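Local structure of Tv2483 (6DET) at residues S43-I48 / M172-Q177; N122-V127 / V191-Y196. The protein binds L-arginine with high selectivity as a treponemal lipoprotein, probably the solute-binding component of an ABC transporter for this amino acid. All blocks are in the same frame, centred on the assembly; numbering follows the deposited sequence.

Contact 1: S43-I48 / M172-Q177; sequences SDFVPI and MATIDQ. With ARG (arginine), chain B.
The guanidinium group of the bound arginine gives NH1 to Ser43 OG, a 2.8 Å hydrogen bond, while Phe45 of the same loop leans across to Ala173, Thr174 and Ile175. Phe45 CZ lies 3.8 Å from Ala173 O. Thr174 CB stands over the centre of one ring face, 4.3 Å above the plane, and Ser43 CB approaches the opposite face nearer the rim. With chi1 at 51°, CG of Phe45 falls between the backbone N and the carbonyl carbon, a setting that brings CE2 up against the start of the helix. There the Ile175 side chain passes obliquely, its CG1 4.1 Å from Phe45 CE2, and Ile175 CD1 meets Pro47 CD tip to tip at 3.9 Å. The CB of Val46 points away from 172-177, and its CG2 packs against the guanidinium group, 3.6 Å from ARG NH2. No hydrogen bond joins the segments; those present lie within 172-177: Ala173 N to Gln177 OE1, and Gln177 N to Thr174 OG1 at 3.1 Å, with Thr174 as N-cap. Such packing across the ligand cleft is consistent with the closed, ligand-bound form of a two-lobed solute-binding protein. The loop follows strand 37-42 and the capped turn opens helix 175-184, with Glu148 of strand 143-148 touching Phe45 and Ile175, and Tyr196 of helix 194-197 packed against Val46, Pro47 and Ile175.

Contact 2: N122-V127 / V191-Y196; sequences NAKIVV and VVDLIY. With ARG (arginine), chain B.
Lys124 and Asp193 lie side by side and point the same way from a non-hydrogen-bonded antiparallel pair, and their ends join in a salt bridge, Lys124 NZ to Asp193 OD1 at 3.1 Å. The lysine chain runs extended until it bends at chi4 (35°), which turns NZ to the syn side of OD1, 23° out of the carboxylate plane; Glu217 is its second acidic partner. Asn122 crosses Asp193 at about a right angle, with amide and carboxylate planes 60° apart. Asn122 OD1 accepts from Ile195 N at 3.0 Å, the donor almost in line with the C=O bond, tying the strand to the first turn of helix 194-197, while Asn122 ND2 is hydrogen-bonded to Glu217. On the other carboxylate oxygen, Asp193 OD2 takes the ligand's amino group, ARG N, at 2.8 Å and is also hydrogen-bonded to Tyr219 OH. Lys124 probably helps balance the aspartate's charge and, with the tyrosine, steadies the carboxylate. The face carrying Ile125 and Val192 is apolar: the Ile125 side chain crosses that of Val192 obliquely, with Ile125 CG1 3.7 Å from Val192 CG2, and the Val127 side chain crosses Val192 at about a right angle, its CG2 on the same methyl. Paired backbone hydrogen bonds between Ile125 and Val192 hold the strands together, and Leu194 N to Ala123 O, 2.8 Å, carries the pairing into the helix start. An acidic residue at a strand end gripping the ligand's alpha-amino group is characteristic of amino-acid sites in family 3 solute-binding proteins, and here it forms part of the arginine pocket.

Contacts 1 and 2 lie with their centres about 13 Å apart and share one ligand: 43-48 meets the guanidinium group, while in 191-196 Asp193 takes the alpha-amino group and Tyr196 packs on the aliphatic chain. Along the chain their segments alternate, in the order 43-48, 122-127, 172-177, 191-196, and helix 175-184 is followed by strand 189-193. Strands 120-129 and 189-193 pair within one lobe, so contact 2 lies inside it, whereas contact 1 spans the cleft from the lobe of strand 37-42. Tyr196 bridges the two contacts, its CZ 3.6 Å from Ile175 CD1. Both thus contribute to a single pocket, consistent with recognition of arginine along its length.

Contact 1: S43-I48 / M172-Q177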
ATOM      1  N   SER A  43      -2.829   5.705  -5.494  1.00 31.84           N
ATOM      2  CA  SER A  43      -2.143   6.936  -5.129  1.00 33.69           C
ATOM      3  C   SER A  43      -0.865   7.004  -5.958  1.00 45.96           C
ATOM      4  O   SER A  43      -0.019   6.110  -5.886  1.00 39.70           O
ATOM      5  CB  SER A  43      -1.828   6.950  -3.636  1.00 36.35           C
ATOM      6  OG  SER A  43      -2.995   7.005  -2.803  1.00 35.71           O
ATOM      7  N   ASP A  44      -0.698   8.067  -6.732  1.00 38.80           N
ATOM      8  CA  ASP A  44       0.364   8.106  -7.726  1.00 36.52           C
ATOM      9  C   ASP A  44       1.656   8.725  -7.194  1.00 40.72           C
ATOM     10  O   ASP A  44       2.476   9.193  -7.991  1.00 40.85           O
ATOM     11  CB  ASP A  44      -0.119   8.861  -8.960  1.00 42.42           C
ATOM     12  CG  ASP A  44      -0.287  10.330  -8.705  1.00 47.88           C
ATOM     13  OD1 ASP A  44      -0.248  10.758  -7.527  1.00 44.66           O
ATOM     14  OD2 ASP A  44      -0.429  11.064  -9.692  1.00 58.13           O
ATOM     15  N   PHE A  45       1.854   8.704  -5.869  1.00 39.09           N
ATOM     16  CA  PHE A  45       3.058   9.205  -5.224  1.00 37.06           C
ATOM     17  C   PHE A  45       3.707   8.160  -4.321  1.00 38.95           C
ATOM     18  O   PHE A  45       4.581   8.511  -3.523  1.00 37.90           O
ATOM     19  CB  PHE A  45       2.737  10.466  -4.396  1.00 38.03           C
ATOM     20  CG  PHE A  45       1.561  10.294  -3.452  1.00 41.32           C
ATOM     21  CD1 PHE A  45       0.294  10.732  -3.799  1.00 41.14           C
ATOM     22  CD2 PHE A  45       1.722   9.648  -2.227  1.00 38.16           C
ATOM     23  CE1 PHE A  45      -0.786  10.574  -2.924  1.00 39.77           C
ATOM     24  CE2 PHE A  45       0.639   9.469  -1.360  1.00 37.98           C
ATOM     25  CZ  PHE A  45      -0.610   9.928  -1.706  1.00 34.99           C
ATOM     26  N   VAL A  46       3.310   6.893  -4.400  1.00 35.91           N
ATOM     27  CA  VAL A  46       3.853   5.906  -3.454  1.00 34.77           C
ATOM     28  C   VAL A  46       5.173   5.382  -4.010  1.00 35.56           C
ATOM     29  O   VAL A  46       5.159   4.722  -5.052  1.00 32.77           O
ATOM     30  CB  VAL A  46       2.876   4.744  -3.213  1.00 33.15           C
ATOM     31  CG1 VAL A  46       3.466   3.730  -2.259  1.00 30.51           C
ATOM     32  CG2 VAL A  46       1.556   5.249  -2.657  1.00 33.26           C
ATOM     33  N   PRO A  47       6.328   5.633  -3.375  1.00 34.54           N
ATOM     34  CA  PRO A  47       7.592   5.147  -3.957  1.00 37.74           C
ATOM     35  C   PRO A  47       7.597   3.638  -4.186  1.00 34.47           C
ATOM     36  O   PRO A  47       6.949   2.873  -3.464  1.00 32.68           O
ATOM     37  CB  PRO A  47       8.651   5.562  -2.917  1.00 40.98           C
ATOM     38  CG  PRO A  47       8.030   6.761  -2.192  1.00 39.13           C
ATOM     39  CD  PRO A  47       6.547   6.373  -2.116  1.00 35.27           C
ATOM     40  N   ILE A  48       8.332   3.221  -5.228  1.00 33.28           N
ATOM     41  CA  ILE A  48       8.451   1.822  -5.673  1.00 33.23           C
ATOM     42  C   ILE A  48       7.159   1.207  -6.222  1.00 34.95           C
ATOM     43  O   ILE A  48       7.184   0.563  -7.278  1.00 40.27           O
ATOM     44  CB  ILE A  48       9.029   0.946  -4.543  1.00 36.32           C
ATOM     45  CG1 ILE A  48      10.206   1.668  -3.862  1.00 35.62           C
ATOM     46  CG2 ILE A  48       9.474  -0.382  -5.119  1.00 34.98           C
ATOM     47  CD1 ILE A  48      10.981   0.819  -2.817  1.00 43.09           C
ATOM     48  N   MET A 172      -2.035  13.524   7.406  1.00 45.17           N
ATOM     49  CA  MET A 172      -1.628  14.299   6.247  1.00 50.55           C
ATOM     50  C   MET A 172      -1.997  13.577   4.956  1.00 49.41           C
ATOM     51  O   MET A 172      -2.251  12.371   4.938  1.00 41.81           O
ATOM     52  CB  MET A 172      -0.134  14.573   6.329  1.00 50.85           C
ATOM     53  CG  MET A 172       0.235  14.996   7.740  1.00 59.51           C
ATOM     54  SD  MET A 172       1.783  15.893   7.875  1.00 66.18           S
ATOM     55  CE  MET A 172       1.490  16.783   9.408  1.00 79.21           C
ATOM     56  N   ALA A 173      -2.044  14.339   3.866  1.00 39.85           N
ATOM     57  CA  ALA A 173      -2.600  13.843   2.614  1.00 39.45           C
ATOM     58  C   ALA A 173      -1.603  13.124   1.714  1.00 48.73           C
ATOM     59  O   ALA A 173      -2.029  12.388   0.810  1.00 48.96           O
ATOM     60  CB  ALA A 173      -3.208  15.012   1.822  1.00 47.53           C
ATOM     61  N   THR A 174      -0.303  13.355   1.884  1.00 40.78           N
ATOM     62  CA  THR A 174       0.705  12.643   1.107  1.00 44.91           C
ATOM     63  C   THR A 174       1.847  12.165   1.992  1.00 46.14           C
ATOM     64  O   THR A 174       2.043  12.614   3.132  1.00 41.75           O
ATOM     65  CB  THR A 174       1.305  13.504  -0.009  1.00 44.57           C
ATOM     66  OG1 THR A 174       2.184  14.485   0.560  1.00 41.25           O
ATOM     67  CG2 THR A 174       0.218  14.229  -0.808  1.00 42.13           C
ATOM     68  N   ILE A 175       2.672  11.308   1.398  1.00 37.83           N
ATOM     69  CA  ILE A 175       3.850  10.820   2.106  1.00 43.89           C
ATOM     70  C   ILE A 175       4.884  11.932   2.221  1.00 46.87           C
ATOM     71  O   ILE A 175       5.567  12.066   3.247  1.00 43.29           O
ATOM     72  CB  ILE A 175       4.415   9.579   1.394  1.00 39.96           C
ATOM     73  CG1 ILE A 175       3.403   8.418   1.444  1.00 38.46           C
ATOM     74  CG2 ILE A 175       5.754   9.168   2.009  1.00 39.32           C
ATOM     75  CD1 ILE A 175       3.738   7.288   0.465  1.00 38.13           C
ATOM     76  N   ASP A 176       5.014  12.760   1.177  1.00 41.54           N
ATOM     77  CA  ASP A 176       5.982  13.856   1.248  1.00 47.75           C
ATOM     78  C   ASP A 176       5.661  14.805   2.395  1.00 44.69           C
ATOM     79  O   ASP A 176       6.577  15.353   3.022  1.00 50.32           O
ATOM     80  CB  ASP A 176       6.021  14.621  -0.076  1.00 58.12           C
ATOM     81  CG  ASP A 176       6.965  13.993  -1.097  1.00 60.30           C
ATOM     82  OD1 ASP A 176       7.761  13.104  -0.726  1.00 59.12           O
ATOM     83  OD2 ASP A 176       6.926  14.415  -2.273  1.00 64.82           O
ATOM     84  N   GLN A 177       4.373  15.000   2.697  1.00 49.27           N
ATOM     85  CA  GLN A 177       3.995  15.893   3.791  1.00 51.20           C
ATOM     86  C   GLN A 177       4.483  15.370   5.135  1.00 43.88           C
ATOM     87  O   GLN A 177       4.850  16.162   6.016  1.00 45.33           O
ATOM     88  CB  GLN A 177       2.480  16.087   3.807  1.00 48.12           C
ATOM     89  CG  GLN A 177       2.041  17.145   2.792  1.00 56.30           C
ATOM     90  CD  GLN A 177       0.555  17.175   2.575  1.00 56.76           C
ATOM     91  OE1 GLN A 177      -0.207  16.569   3.323  1.00 59.73           O
ATOM     92  NE2 GLN A 177       0.126  17.899   1.543  1.00 55.64           N
TER
HETATM   93  N   ARG B 500      -0.819   0.639   3.417  1.00 27.15           N
HETATM   94  CA  ARG B 500      -1.566   1.922   3.345  1.00 34.97           C
HETATM   95  C   ARG B 500      -3.063   1.636   3.365  1.00 36.76           C
HETATM   96  O   ARG B 500      -3.454   0.497   3.048  1.00 30.75           O
HETATM   97  CB  ARG B 500      -1.207   2.696   2.077  1.00 31.47           C
HETATM   98  CG  ARG B 500       0.232   3.198   2.030  1.00 33.97           C
HETATM   99  CD  ARG B 500       0.600   3.896   0.724  1.00 34.94           C
HETATM  100  NE  ARG B 500      -0.173   5.112   0.563  1.00 33.12           N
HETATM  101  CZ  ARG B 500      -1.167   5.275  -0.304  1.00 33.39           C
HETATM  102  NH1 ARG B 500      -1.816   6.442  -0.303  1.00 33.84           N
HETATM  103  NH2 ARG B 500      -1.525   4.298  -1.139  1.00 32.76           N
HETATM  104  OXT ARG B 500      -3.859   2.535   3.672  1.00 29.36           O

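Contact 2: N122-V127 / V191-Y196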
ATOM      1  N   ASN A 122       4.387  -6.467   4.798  1.00 31.40           N
ATOM      2  CA  ASN A 122       4.761  -5.106   5.135  1.00 25.95           C
ATOM      3  C   ASN A 122       4.764  -4.965   6.645  1.00 29.11           C
ATOM      4  O   ASN A 122       4.244  -5.814   7.381  1.00 32.81           O
ATOM      5  CB  ASN A 122       3.803  -4.100   4.501  1.00 27.97           C
ATOM      6  CG  ASN A 122       4.141  -2.682   4.877  1.00 33.48           C
ATOM      7  OD1 ASN A 122       5.237  -2.190   4.553  1.00 30.52           O
ATOM      8  ND2 ASN A 122       3.213  -2.018   5.573  1.00 29.12           N
ATOM      9  N   ALA A 123       5.397  -3.892   7.102  1.00 30.41           N
ATOM     10  CA  ALA A 123       5.359  -3.513   8.494  1.00 31.48           C
ATOM     11  C   ALA A 123       5.272  -1.997   8.533  1.00 28.25           C
ATOM     12  O   ALA A 123       5.866  -1.327   7.689  1.00 30.90           O
ATOM     13  CB  ALA A 123       6.603  -3.966   9.234  1.00 35.89           C
ATOM     14  N   LYS A 124       4.510  -1.477   9.484  1.00 32.91           N
ATOM     15  CA  LYS A 124       4.529  -0.053   9.775  1.00 30.30           C
ATOM     16  C   LYS A 124       5.684   0.205  10.731  1.00 32.51           C
ATOM     17  O   LYS A 124       5.836  -0.490  11.731  1.00 34.21           O
ATOM     18  CB  LYS A 124       3.217   0.379  10.391  1.00 33.13           C
ATOM     19  CG  LYS A 124       2.146   0.600   9.285  1.00 41.26           C
ATOM     20  CD  LYS A 124       0.794   0.951   9.830  1.00 39.59           C
ATOM     21  CE  LYS A 124      -0.210   1.204   8.707  1.00 35.84           C
ATOM     22  NZ  LYS A 124      -0.007   0.332   7.512  1.00 40.86           N
ATOM     23  N   ILE A 125       6.470   1.235  10.426  1.00 31.80           N
ATOM     24  CA  ILE A 125       7.642   1.610  11.192  1.00 36.56           C
ATOM     25  C   ILE A 125       7.538   3.094  11.529  1.00 37.28           C
ATOM     26  O   ILE A 125       6.841   3.861  10.861  1.00 31.57           O
ATOM     27  CB  ILE A 125       8.930   1.305  10.412  1.00 36.66           C
ATOM     28  CG1 ILE A 125       8.928   2.035   9.070  1.00 39.60           C
ATOM     29  CG2 ILE A 125       9.040  -0.196  10.170  1.00 40.22           C
ATOM     30  CD1 ILE A 125      10.204   1.944   8.298  1.00 39.37           C
ATOM     31  N   VAL A 126       8.256   3.491  12.578  1.00 32.02           N
ATOM     32  CA  VAL A 126       8.262   4.871  13.055  1.00 33.08           C
ATOM     33  C   VAL A 126       9.615   5.481  12.736  1.00 34.94           C
ATOM     34  O   VAL A 126      10.663   4.910  13.076  1.00 39.27           O
ATOM     35  CB  VAL A 126       7.957   4.955  14.554  1.00 37.31           C
ATOM     36  CG1 VAL A 126       8.045   6.413  15.014  1.00 39.59           C
ATOM     37  CG2 VAL A 126       6.572   4.399  14.824  1.00 38.08           C
ATOM     38  N   VAL A 127       9.586   6.651  12.100  1.00 36.46           N
ATOM     39  CA  VAL A 127      10.786   7.336  11.638  1.00 35.63           C
ATOM     40  C   VAL A 127      10.895   8.657  12.383  1.00 40.49           C
ATOM     41  O   VAL A 127       9.892   9.358  12.571  1.00 37.34           O
ATOM     42  CB  VAL A 127      10.770   7.554  10.108  1.00 40.31           C
ATOM     43  CG1 VAL A 127      11.989   8.353   9.643  1.00 50.95           C
ATOM     44  CG2 VAL A 127      10.715   6.189   9.369  1.00 36.14           C
ATOM     45  N   VAL A 191       4.777   7.759  10.857  1.00 30.72           N
ATOM     46  CA  VAL A 191       4.552   6.352  10.506  1.00 32.57           C
ATOM     47  C   VAL A 191       4.632   6.220   8.993  1.00 31.30           C
ATOM     48  O   VAL A 191       3.996   6.992   8.255  1.00 32.47           O
ATOM     49  CB  VAL A 191       3.190   5.846  11.008  1.00 28.24           C
ATOM     50  CG1 VAL A 191       2.968   4.385  10.559  1.00 28.77           C
ATOM     51  CG2 VAL A 191       3.102   5.941  12.477  1.00 29.01           C
ATOM     52  N   VAL A 192       5.404   5.243   8.518  1.00 29.39           N
ATOM     53  CA  VAL A 192       5.472   4.927   7.098  1.00 30.03           C
ATOM     54  C   VAL A 192       5.439   3.413   6.969  1.00 34.23           C
ATOM     55  O   VAL A 192       5.630   2.680   7.948  1.00 31.43           O
ATOM     56  CB  VAL A 192       6.731   5.511   6.423  1.00 35.21           C
ATOM     57  CG1 VAL A 192       6.714   7.040   6.483  1.00 32.44           C
ATOM     58  CG2 VAL A 192       8.010   5.009   7.099  1.00 33.56           C
ATOM     59  N   ASP A 193       5.153   2.939   5.752  1.00 31.65           N
ATOM     60  CA  ASP A 193       5.228   1.510   5.465  1.00 24.89           C
ATOM     61  C   ASP A 193       6.652   1.174   5.056  1.00 32.79           C
ATOM     62  O   ASP A 193       7.264   1.877   4.238  1.00 31.32           O
ATOM     63  CB  ASP A 193       4.274   1.056   4.350  1.00 27.11           C
ATOM     64  CG  ASP A 193       2.801   1.112   4.732  1.00 28.36           C
ATOM     65  OD1 ASP A 193       2.452   1.335   5.907  1.00 29.92           O
ATOM     66  OD2 ASP A 193       1.962   0.887   3.813  1.00 28.56           O
ATOM     67  N   LEU A 194       7.178   0.095   5.636  1.00 29.95           N
ATOM     68  CA  LEU A 194       8.498  -0.381   5.254  1.00 34.45           C
ATOM     69  C   LEU A 194       8.645  -0.520   3.744  1.00 30.22           C
ATOM     70  O   LEU A 194       9.646  -0.075   3.171  1.00 32.49           O
ATOM     71  CB  LEU A 194       8.771  -1.726   5.942  1.00 36.59           C
ATOM     72  CG  LEU A 194      10.128  -2.355   5.644  1.00 38.31           C
ATOM     73  CD1 LEU A 194      11.242  -1.475   6.172  1.00 40.11           C
ATOM     74  CD2 LEU A 194      10.185  -3.737   6.292  1.00 40.91           C
ATOM     75  N   ILE A 195       7.655  -1.133   3.072  1.00 30.80           N
ATOM     76  CA  ILE A 195       7.826  -1.539   1.673  1.00 28.47           C
ATOM     77  C   ILE A 195       8.150  -0.338   0.782  1.00 31.78           C
ATOM     78  O   ILE A 195       9.051  -0.401  -0.067  1.00 31.85           O
ATOM     79  CB  ILE A 195       6.572  -2.287   1.167  1.00 26.03           C
ATOM     80  CG1 ILE A 195       6.586  -3.732   1.701  1.00 32.74           C
ATOM     81  CG2 ILE A 195       6.487  -2.267  -0.347  1.00 26.22           C
ATOM     82  CD1 ILE A 195       7.608  -4.668   0.996  1.00 35.09           C
ATOM     83  N   TYR A 196       7.409   0.759   0.926  1.00 31.94           N
ATOM     84  CA  TYR A 196       7.670   1.887   0.033  1.00 33.80           C
ATOM     85  C   TYR A 196       8.821   2.741   0.520  1.00 32.22           C
ATOM     86  O   TYR A 196       9.229   3.658  -0.205  1.00 35.47           O
ATOM     87  CB  TYR A 196       6.393   2.746  -0.211  1.00 30.90           C
ATOM     88  CG  TYR A 196       5.807   3.526   0.962  1.00 28.44           C
ATOM     89  CD1 TYR A 196       4.519   3.253   1.437  1.00 27.22           C
ATOM     90  CD2 TYR A 196       6.505   4.593   1.530  1.00 31.14           C
ATOM     91  CE1 TYR A 196       3.976   3.979   2.473  1.00 31.75           C
ATOM     92  CE2 TYR A 196       5.982   5.318   2.574  1.00 34.51           C
ATOM     93  CZ  TYR A 196       4.725   5.033   3.043  1.00 30.43           C
ATOM     94  OH  TYR A 196       4.202   5.781   4.074  1.00 32.07           O
TER
HETATM   95  N   ARG B 500      -0.819   0.639   3.417  1.00 27.15           N
HETATM   96  CA  ARG B 500      -1.566   1.922   3.345  1.00 34.97           C
HETATM   97  C   ARG B 500      -3.063   1.636   3.365  1.00 36.76           C
HETATM   98  O   ARG B 500      -3.454   0.497   3.048  1.00 30.75           O
HETATM   99  CB  ARG B 500      -1.207   2.696   2.077  1.00 31.47           C
HETATM  100  CG  ARG B 500       0.232   3.198   2.030  1.00 33.97           C
HETATM  101  CD  ARG B 500       0.600   3.896   0.724  1.00 34.94           C
HETATM  102  NE  ARG B 500      -0.173   5.112   0.563  1.00 33.12           N
HETATM  103  CZ  ARG B 500      -1.167   5.275  -0.304  1.00 33.39           C
HETATM  104  NH1 ARG B 500      -1.816   6.442  -0.303  1.00 33.84           N
HETATM  105  NH2 ARG B 500      -1.525   4.298  -1.139  1.00 32.76           N
HETATM  106  OXT ARG B 500      -3.859   2.535   3.672  1.00 29.36           O